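Local coordinates for protein beta-glucuronidase (Dictyoglomus thermophilum, PDB 6XXW) that probably hydrolyses beta-D-glucuronides, acting as a family 2 glycoside hydrolase, at residues 305-309 against 340-345; 359-363 against 398-402; 549-555 against 567-573. All blocks are in the same frame, centred on the assembly; numbering follows the deposited sequence.

How the interactions relate
Interaction 1 is the middle member of three contacts in one TIM barrel. Interactions 1 and 3 involve loops beyond barrel strands, whereas interaction 2 joins a strand to a helix. The centre of interaction 1 lies about 11 Å from that of interaction 2, and Arg401 NH2 probably donates to Tyr344 O over 2.7 Å. On another side interaction 3 is centred about 13 Å away, and Gly305 O probably accepts from Phe552 N at 3.0 Å. Interactions 2 and 3 do not touch. Bound Tris, probably from the crystallisation liquor, comes within about 4 Å of the His341 side chain and about 3 Å of that of Trp550 (nearest atoms), consistent with a pocket beside interactions 1 and 3.

Interaction 1: 305-309 against 340-345; sequences GKHED and SHYPYS
Hydrogen bonds linking His307 and Glu308 with the phenol of Tyr342 tie together two buried loops at the C-terminal end of a TIM barrel, one leaving strand 297-305 and the other leaving strand 336-338. Tyr342 OH meets the imidazole at its edge, near the ring plane, 2.7 Å from His307 ND1 in an almost straight bond (167°). The same oxygen accepts the backbone N of Glu308 over 2.9 Å and is also bonded to Lys315 NZ, so three partners fix it. The Tyr342 ring reaches this point with CG between its backbone N and carbonyl carbon (chi1 37°), and the two rings meet rim to rim. On the far side of that imidazole, NE2 holds a water at 2.8 Å, which His341 NE2 also reaches weakly; His341 ND1 is bonded to Glu362. The peptide between Ser340 and His341 is cis, and just before it Ser340 OG donates to Lys306 O over 2.6 Å.

Glu308 makes the second half of the contact. Its extended chain slides past Tyr344, CG lying over one face of the phenol 3.8 Å from the centroid in a CH-pi contact; carboxylate and ring planes are nearly parallel, 12° apart. OE2 then accepts Ser345 N at 2.9 Å, on the syn side but tilted out of the carboxylate plane, while a water links it to Ser345 OG. OE1 pairs with Arg184. Because Ser345 is the N-cap of helix 346-355, the helix start would probably help to stabilise the negative charge.

Around this junction, Lys306 NZ pairs with Asp325 of helix 319-332, Lys306 and Tyr344 pack on Phe337 of strand 336-338, and Pro343 rests against Leu398 and Arg401 of helix 385-402.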
# COMPACT_ATOMS: atom_id res chain seq x y z
N GLY A 305 10.40 -22.57 4.46
CA GLY A 305 11.27 -22.16 5.56
C GLY A 305 10.47 -21.14 6.35
O GLY A 305 9.83 -20.29 5.72
N LYS A 306 10.43 -21.28 7.67
CA LYS A 306 9.69 -20.30 8.48
C LYS A 306 10.67 -19.45 9.29
O LYS A 306 11.80 -19.45 8.99
CB LYS A 306 8.71 -21.05 9.38
CG LYS A 306 7.51 -21.65 8.69
CD LYS A 306 6.55 -22.32 9.64
CE LYS A 306 5.30 -21.55 9.93
NZ LYS A 306 5.55 -20.28 10.65
N HIS A 307 10.15 -18.65 10.19
CA HIS A 307 10.95 -17.93 11.18
C HIS A 307 10.06 -17.74 12.39
O HIS A 307 8.84 -17.68 12.26
CB HIS A 307 11.43 -16.55 10.68
CG HIS A 307 12.85 -16.53 10.22
ND1 HIS A 307 13.90 -16.90 11.03
CD2 HIS A 307 13.39 -16.20 9.03
CE1 HIS A 307 15.03 -16.81 10.36
NE2 HIS A 307 14.75 -16.38 9.14
N GLU A 308 10.66 -17.63 13.57
CA GLU A 308 9.89 -17.26 14.75
C GLU A 308 9.89 -15.74 14.80
O GLU A 308 10.83 -15.11 15.29
CB GLU A 308 10.47 -17.89 16.01
CG GLU A 308 10.13 -19.37 16.10
CD GLU A 308 10.55 -19.98 17.42
OE1 GLU A 308 11.72 -19.78 17.82
OE2 GLU A 308 9.70 -20.66 18.06
N ASP A 309 8.83 -15.14 14.25
CA ASP A 309 8.79 -13.71 14.00
C ASP A 309 7.33 -13.31 13.83
O ASP A 309 6.59 -13.99 13.12
CB ASP A 309 9.62 -13.35 12.75
CG ASP A 309 9.39 -11.93 12.27
OD1 ASP A 309 8.34 -11.65 11.64
OD2 ASP A 309 10.27 -11.08 12.52
N SER A 340 14.01 -22.93 9.99
CA SER A 340 15.04 -21.93 9.72
C SER A 340 14.98 -20.83 10.78
O SER A 340 13.90 -20.32 11.09
CB SER A 340 14.83 -21.37 8.32
OG SER A 340 13.44 -21.28 8.00
N HIS A 341 16.13 -20.49 11.39
CA HIS A 341 17.40 -21.22 11.31
C HIS A 341 17.87 -21.56 12.72
O HIS A 341 18.97 -21.18 13.11
CB HIS A 341 18.49 -20.39 10.61
CG HIS A 341 18.14 -19.96 9.22
ND1 HIS A 341 18.00 -20.86 8.18
CD2 HIS A 341 17.90 -18.74 8.69
CE1 HIS A 341 17.70 -20.21 7.07
NE2 HIS A 341 17.62 -18.92 7.35
N TYR A 342 17.03 -22.23 13.49
CA TYR A 342 17.29 -22.45 14.91
C TYR A 342 16.17 -23.34 15.41
O TYR A 342 15.12 -23.43 14.76
CB TYR A 342 17.35 -21.12 15.68
CG TYR A 342 16.34 -20.10 15.17
CD1 TYR A 342 15.00 -20.18 15.54
CD2 TYR A 342 16.73 -19.09 14.30
CE1 TYR A 342 14.06 -19.27 15.05
CE2 TYR A 342 15.79 -18.17 13.79
CZ TYR A 342 14.48 -18.27 14.17
OH TYR A 342 13.58 -17.35 13.68
N PRO A 343 16.34 -24.01 16.54
CA PRO A 343 15.22 -24.78 17.09
C PRO A 343 14.07 -23.84 17.44
O PRO A 343 14.29 -22.72 17.93
CB PRO A 343 15.81 -25.45 18.33
CG PRO A 343 17.31 -25.50 18.04
CD PRO A 343 17.59 -24.23 17.30
N TYR A 344 12.86 -24.28 17.16
CA TYR A 344 11.69 -23.49 17.52
C TYR A 344 11.22 -23.88 18.92
O TYR A 344 11.77 -24.78 19.58
CB TYR A 344 10.57 -23.65 16.49
CG TYR A 344 10.82 -22.98 15.14
CD1 TYR A 344 11.99 -22.25 14.90
CD2 TYR A 344 9.87 -23.07 14.12
CE1 TYR A 344 12.22 -21.64 13.64
CE2 TYR A 344 10.08 -22.47 12.88
CZ TYR A 344 11.26 -21.75 12.64
OH TYR A 344 11.43 -21.18 11.40
N SER A 345 10.20 -23.18 19.40
CA SER A 345 9.60 -23.54 20.67
C SER A 345 9.03 -24.95 20.61
O SER A 345 8.54 -25.40 19.56
CB SER A 345 8.49 -22.55 21.02
OG SER A 345 7.43 -22.68 20.09
O HOH W 1 17.00 -15.88 7.49
O HOH W 2 7.31 -20.24 19.01

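Interaction 2: 359-363 against 398-402; sequences VIEEA and LIARD
Glu361 turns outward from the third strand of the TIM barrel to meet Asp402, Arg401 and Leu398 at the end of helix 385-402, the helix that carries the chain over to the adjacent parallel strand 408-415 in a beta-alpha-beta crossover. The two short segments run roughly against each other, their axes 11.0 Å apart, and a long acidic side chain spans the interval. It leaves the strand with CG anti to the backbone N (chi1 -175°) and continues extended, so that its carboxylate arrives beside the helix.

There the carboxylates of Glu361 and Asp402 lie nearly in one plane, 4° apart, although the two side chains approach at about a right angle; Glu361 OE1 stands 2.5 Å from Asp402 OD2. Arg401 probably offsets this concentration of acid. It bends at chi3 and grips its neighbour side-on, NE giving a hydrogen bond to Asp402 OD1 at 2.7 Å and NH2 another to OD2, also at 2.7 Å. The guanidinium is turned 43° from the Glu361 carboxylate, whose OE2 comes to its edge and forms a salt bridge with Arg401 NH2 at 3.2 Å. One arginine thus serves two buried acids.

Leu398 CD1 lies 3.6 Å from Glu361 OE1 as the two side chains pass in opposite directions, and Leu349 and Pro343 add to the packing around the glutamate. The next strand residue, Glu362, points away from the helix and forms a salt bridge with Arg338. In the side-on grip, Asp402 OD2 lies in the guanidinium plane and receives Arg401 NH2 on its syn lone pair.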
# COMPACT_ATOMS: atom_id res chain seq x y z
N VAL A 359 8.61 -31.85 10.00
CA VAL A 359 9.50 -30.76 10.37
C VAL A 359 10.95 -31.19 10.15
O VAL A 359 11.37 -32.24 10.64
CB VAL A 359 9.27 -30.34 11.84
CG1 VAL A 359 10.28 -29.31 12.25
CG2 VAL A 359 7.85 -29.81 12.01
N ILE A 360 11.70 -30.37 9.43
CA ILE A 360 13.16 -30.44 9.43
C ILE A 360 13.62 -29.44 10.48
O ILE A 360 13.49 -28.23 10.29
CB ILE A 360 13.75 -30.09 8.05
CG1 ILE A 360 13.18 -31.00 6.95
CG2 ILE A 360 15.28 -30.19 8.08
CD1 ILE A 360 13.44 -30.50 5.53
N GLU A 361 14.17 -29.92 11.59
CA GLU A 361 14.57 -28.99 12.64
C GLU A 361 16.06 -28.72 12.55
O GLU A 361 16.87 -29.64 12.40
CB GLU A 361 14.20 -29.49 14.03
CG GLU A 361 14.52 -28.44 15.08
CD GLU A 361 13.72 -28.63 16.34
OE1 GLU A 361 13.53 -29.79 16.74
OE2 GLU A 361 13.28 -27.61 16.92
N GLU A 362 16.42 -27.44 12.63
CA GLU A 362 17.73 -26.95 12.27
C GLU A 362 18.43 -26.31 13.46
O GLU A 362 17.83 -25.55 14.23
CB GLU A 362 17.60 -25.93 11.13
CG GLU A 362 18.90 -25.39 10.61
CD GLU A 362 18.70 -24.72 9.27
OE1 GLU A 362 18.53 -25.45 8.26
OE2 GLU A 362 18.68 -23.47 9.25
N ALA A 363 19.72 -26.63 13.61
CA ALA A 363 20.58 -26.00 14.59
C ALA A 363 20.90 -24.56 14.18
O ALA A 363 20.89 -24.23 12.99
CB ALA A 363 21.88 -26.80 14.74
N LEU A 398 19.43 -30.29 21.68
CA LEU A 398 18.30 -30.26 20.75
C LEU A 398 17.68 -31.63 20.61
O LEU A 398 16.46 -31.79 20.69
CB LEU A 398 18.78 -29.73 19.40
CG LEU A 398 17.84 -29.82 18.21
CD1 LEU A 398 16.56 -29.03 18.47
CD2 LEU A 398 18.55 -29.32 16.95
N ILE A 399 18.51 -32.66 20.41
CA ILE A 399 17.98 -34.01 20.31
C ILE A 399 17.37 -34.45 21.63
O ILE A 399 16.32 -35.11 21.65
CB ILE A 399 19.10 -34.95 19.82
CG1 ILE A 399 19.47 -34.57 18.37
CG2 ILE A 399 18.67 -36.41 19.92
CD1 ILE A 399 20.67 -35.30 17.82
N ALA A 400 17.99 -34.08 22.76
CA ALA A 400 17.40 -34.44 24.05
C ALA A 400 16.02 -33.82 24.22
O ALA A 400 15.12 -34.43 24.81
CB ALA A 400 18.33 -34.02 25.20
N ARG A 401 15.83 -32.60 23.71
CA ARG A 401 14.53 -31.96 23.87
C ARG A 401 13.48 -32.60 22.96
O ARG A 401 12.35 -32.84 23.39
CB ARG A 401 14.62 -30.46 23.58
CG ARG A 401 13.40 -29.69 24.07
CD ARG A 401 13.39 -28.28 23.50
NE ARG A 401 13.10 -28.26 22.07
CZ ARG A 401 12.97 -27.16 21.34
NH1 ARG A 401 13.08 -25.96 21.91
NH2 ARG A 401 12.73 -27.26 20.04
N ASP A 402 13.84 -32.88 21.70
CA ASP A 402 12.84 -33.13 20.67
C ASP A 402 12.82 -34.56 20.15
O ASP A 402 12.03 -34.86 19.24
CB ASP A 402 13.05 -32.14 19.51
CG ASP A 402 12.78 -30.71 19.94
OD1 ASP A 402 12.16 -30.52 21.01
OD2 ASP A 402 13.17 -29.77 19.23

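Interaction 3: 549-555 against 567-573; sequences IWNFADF and NKKGVFT
Asn567 lays its CB over one face of the Phe555 ring, 3.5 Å from the centroid, in a CH-pi contact. The two side chains run alongside each other and point the same way, amide and ring planes only 20° apart. Phe555 can do this because its CG sits between the backbone N and the carbonyl carbon (chi1 60°), while paired backbone bonds, Asn567 N to Phe555 O and Phe555 N to Asn567 O, fix the register. Asn567 OD1 closes an Asx turn by accepting Lys569 N over 2.9 Å, and ND2, near the indole edge of Trp550, is bonded to Asp175. With an alanine here, OD1 and ND2 are gone, and the Lys569 amide and Asp175 would probably be left without these mates and the turn less firmly shaped.

This is the loop after the eighth strand of the TIM barrel, where a cis peptide joins Trp550 to Asn551, as in many glycosidases of clan GH-A. Asn551 ND2 sits above one face of the indole, toward its rim, and OD1 accepts Ala553 N at 2.9 Å in a second Asx turn.

Further along, Phe552, with CG anti to N (chi1 177°), meets Phe572 obliquely, CE1 to CE1 3.5 Å, while Phe552 O accepts Phe572 N over 2.9 Å. Asp554 OD1 takes a weak bond from Gly570 N and a salt bridge from Lys579; Gly570 CA is pressed 3.5 Å from Ala553 C.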
# COMPACT_ATOMS: atom_id res chain seq x y z
N ILE A 549 9.57 -23.11 -0.28
CA ILE A 549 9.68 -21.71 -0.69
C ILE A 549 10.18 -20.89 0.50
O ILE A 549 9.78 -21.12 1.64
CB ILE A 549 8.32 -21.21 -1.21
CG1 ILE A 549 7.98 -21.82 -2.59
CG2 ILE A 549 8.31 -19.68 -1.36
CD1 ILE A 549 7.47 -23.27 -2.57
N TRP A 550 11.07 -19.95 0.23
CA TRP A 550 11.47 -18.93 1.19
C TRP A 550 10.67 -17.67 0.90
O TRP A 550 10.81 -17.10 -0.18
CB TRP A 550 12.96 -18.62 1.06
CG TRP A 550 13.46 -17.75 2.14
CD1 TRP A 550 13.67 -16.40 2.10
CD2 TRP A 550 13.77 -18.17 3.46
NE1 TRP A 550 14.12 -15.96 3.32
CE2 TRP A 550 14.19 -17.03 4.18
CE3 TRP A 550 13.76 -19.41 4.11
CZ2 TRP A 550 14.61 -17.10 5.52
CZ3 TRP A 550 14.16 -19.48 5.45
CH2 TRP A 550 14.58 -18.33 6.13
N ASN A 551 9.85 -17.20 1.86
CA ASN A 551 9.68 -17.71 3.23
C ASN A 551 8.18 -17.88 3.43
O ASN A 551 7.40 -17.40 2.60
CB ASN A 551 10.23 -16.72 4.27
CG ASN A 551 10.20 -17.25 5.71
OD1 ASN A 551 9.16 -17.23 6.39
ND2 ASN A 551 11.36 -17.71 6.19
N PHE A 552 7.77 -18.53 4.53
CA PHE A 552 6.36 -18.55 4.91
C PHE A 552 5.79 -17.14 4.99
O PHE A 552 4.74 -16.84 4.41
CB PHE A 552 6.19 -19.29 6.24
CG PHE A 552 4.76 -19.31 6.77
CD1 PHE A 552 3.82 -20.18 6.25
CD2 PHE A 552 4.39 -18.47 7.83
CE1 PHE A 552 2.51 -20.21 6.75
CE2 PHE A 552 3.08 -18.49 8.33
CZ PHE A 552 2.14 -19.36 7.79
N ALA A 553 6.47 -16.24 5.70
CA ALA A 553 5.93 -14.89 5.91
C ALA A 553 7.04 -13.85 5.99
O ALA A 553 8.16 -14.16 6.41
CB ALA A 553 5.09 -14.82 7.19
N ASP A 554 6.70 -12.60 5.63
CA ASP A 554 7.62 -11.47 5.82
C ASP A 554 8.11 -11.40 7.26
O ASP A 554 7.32 -11.56 8.20
CB ASP A 554 6.92 -10.14 5.46
CG ASP A 554 6.44 -10.09 4.02
OD1 ASP A 554 6.95 -10.86 3.19
OD2 ASP A 554 5.53 -9.27 3.72
N PHE A 555 9.40 -11.15 7.43
CA PHE A 555 10.00 -11.12 8.77
C PHE A 555 11.03 -10.01 8.86
O PHE A 555 11.55 -9.54 7.84
CB PHE A 555 10.65 -12.47 9.13
CG PHE A 555 11.76 -12.89 8.20
CD1 PHE A 555 11.47 -13.59 7.03
CD2 PHE A 555 13.09 -12.60 8.50
CE1 PHE A 555 12.50 -13.99 6.17
CE2 PHE A 555 14.12 -12.99 7.64
CZ PHE A 555 13.83 -13.69 6.49
N ASN A 567 12.74 -8.69 5.52
CA ASN A 567 12.76 -9.59 4.37
C ASN A 567 11.33 -9.74 3.86
O ASN A 567 10.44 -10.15 4.60
CB ASN A 567 13.36 -10.93 4.77
CG ASN A 567 13.62 -11.85 3.59
OD1 ASN A 567 12.72 -12.15 2.80
ND2 ASN A 567 14.86 -12.35 3.49
N LYS A 568 11.12 -9.44 2.58
CA LYS A 568 9.79 -9.41 2.01
C LYS A 568 9.51 -10.61 1.11
O LYS A 568 8.60 -10.55 0.28
CB LYS A 568 9.58 -8.10 1.24
CG LYS A 568 9.35 -6.90 2.16
CD LYS A 568 7.95 -6.96 2.77
CE LYS A 568 7.56 -5.67 3.50
NZ LYS A 568 8.40 -5.42 4.73
N LYS A 569 10.25 -11.71 1.28
CA LYS A 569 10.02 -12.91 0.49
C LYS A 569 8.89 -13.78 1.03
O LYS A 569 8.68 -14.88 0.51
CB LYS A 569 11.32 -13.72 0.42
CG LYS A 569 12.44 -12.99 -0.31
CD LYS A 569 13.44 -13.95 -0.92
CE LYS A 569 14.56 -13.19 -1.64
NZ LYS A 569 15.17 -12.14 -0.76
N GLY A 570 8.15 -13.32 2.04
CA GLY A 570 7.05 -14.12 2.54
C GLY A 570 6.02 -14.41 1.45
O GLY A 570 5.75 -13.58 0.57
N VAL A 571 5.46 -15.63 1.48
CA VAL A 571 4.27 -15.96 0.70
C VAL A 571 3.03 -15.36 1.37
O VAL A 571 2.04 -15.05 0.70
CB VAL A 571 4.19 -17.49 0.55
CG1 VAL A 571 2.79 -17.95 0.21
CG2 VAL A 571 5.20 -17.99 -0.47
N PHE A 572 3.08 -15.19 2.69
CA PHE A 572 2.09 -14.46 3.47
C PHE A 572 2.71 -13.16 3.98
O PHE A 572 3.93 -13.08 4.18
CB PHE A 572 1.59 -15.28 4.67
CG PHE A 572 0.88 -16.55 4.28
CD1 PHE A 572 1.57 -17.74 4.22
CD2 PHE A 572 -0.47 -16.53 3.97
CE1 PHE A 572 0.93 -18.92 3.85
CE2 PHE A 572 -1.11 -17.71 3.59
CZ PHE A 572 -0.41 -18.91 3.54
N THR A 573 1.87 -12.15 4.19
CA THR A 573 2.36 -10.95 4.85
C THR A 573 2.69 -11.28 6.31
O THR A 573 2.36 -12.35 6.82
CB THR A 573 1.32 -9.83 4.78
OG1 THR A 573 0.15 -10.25 5.49
CG2 THR A 573 0.96 -9.53 3.35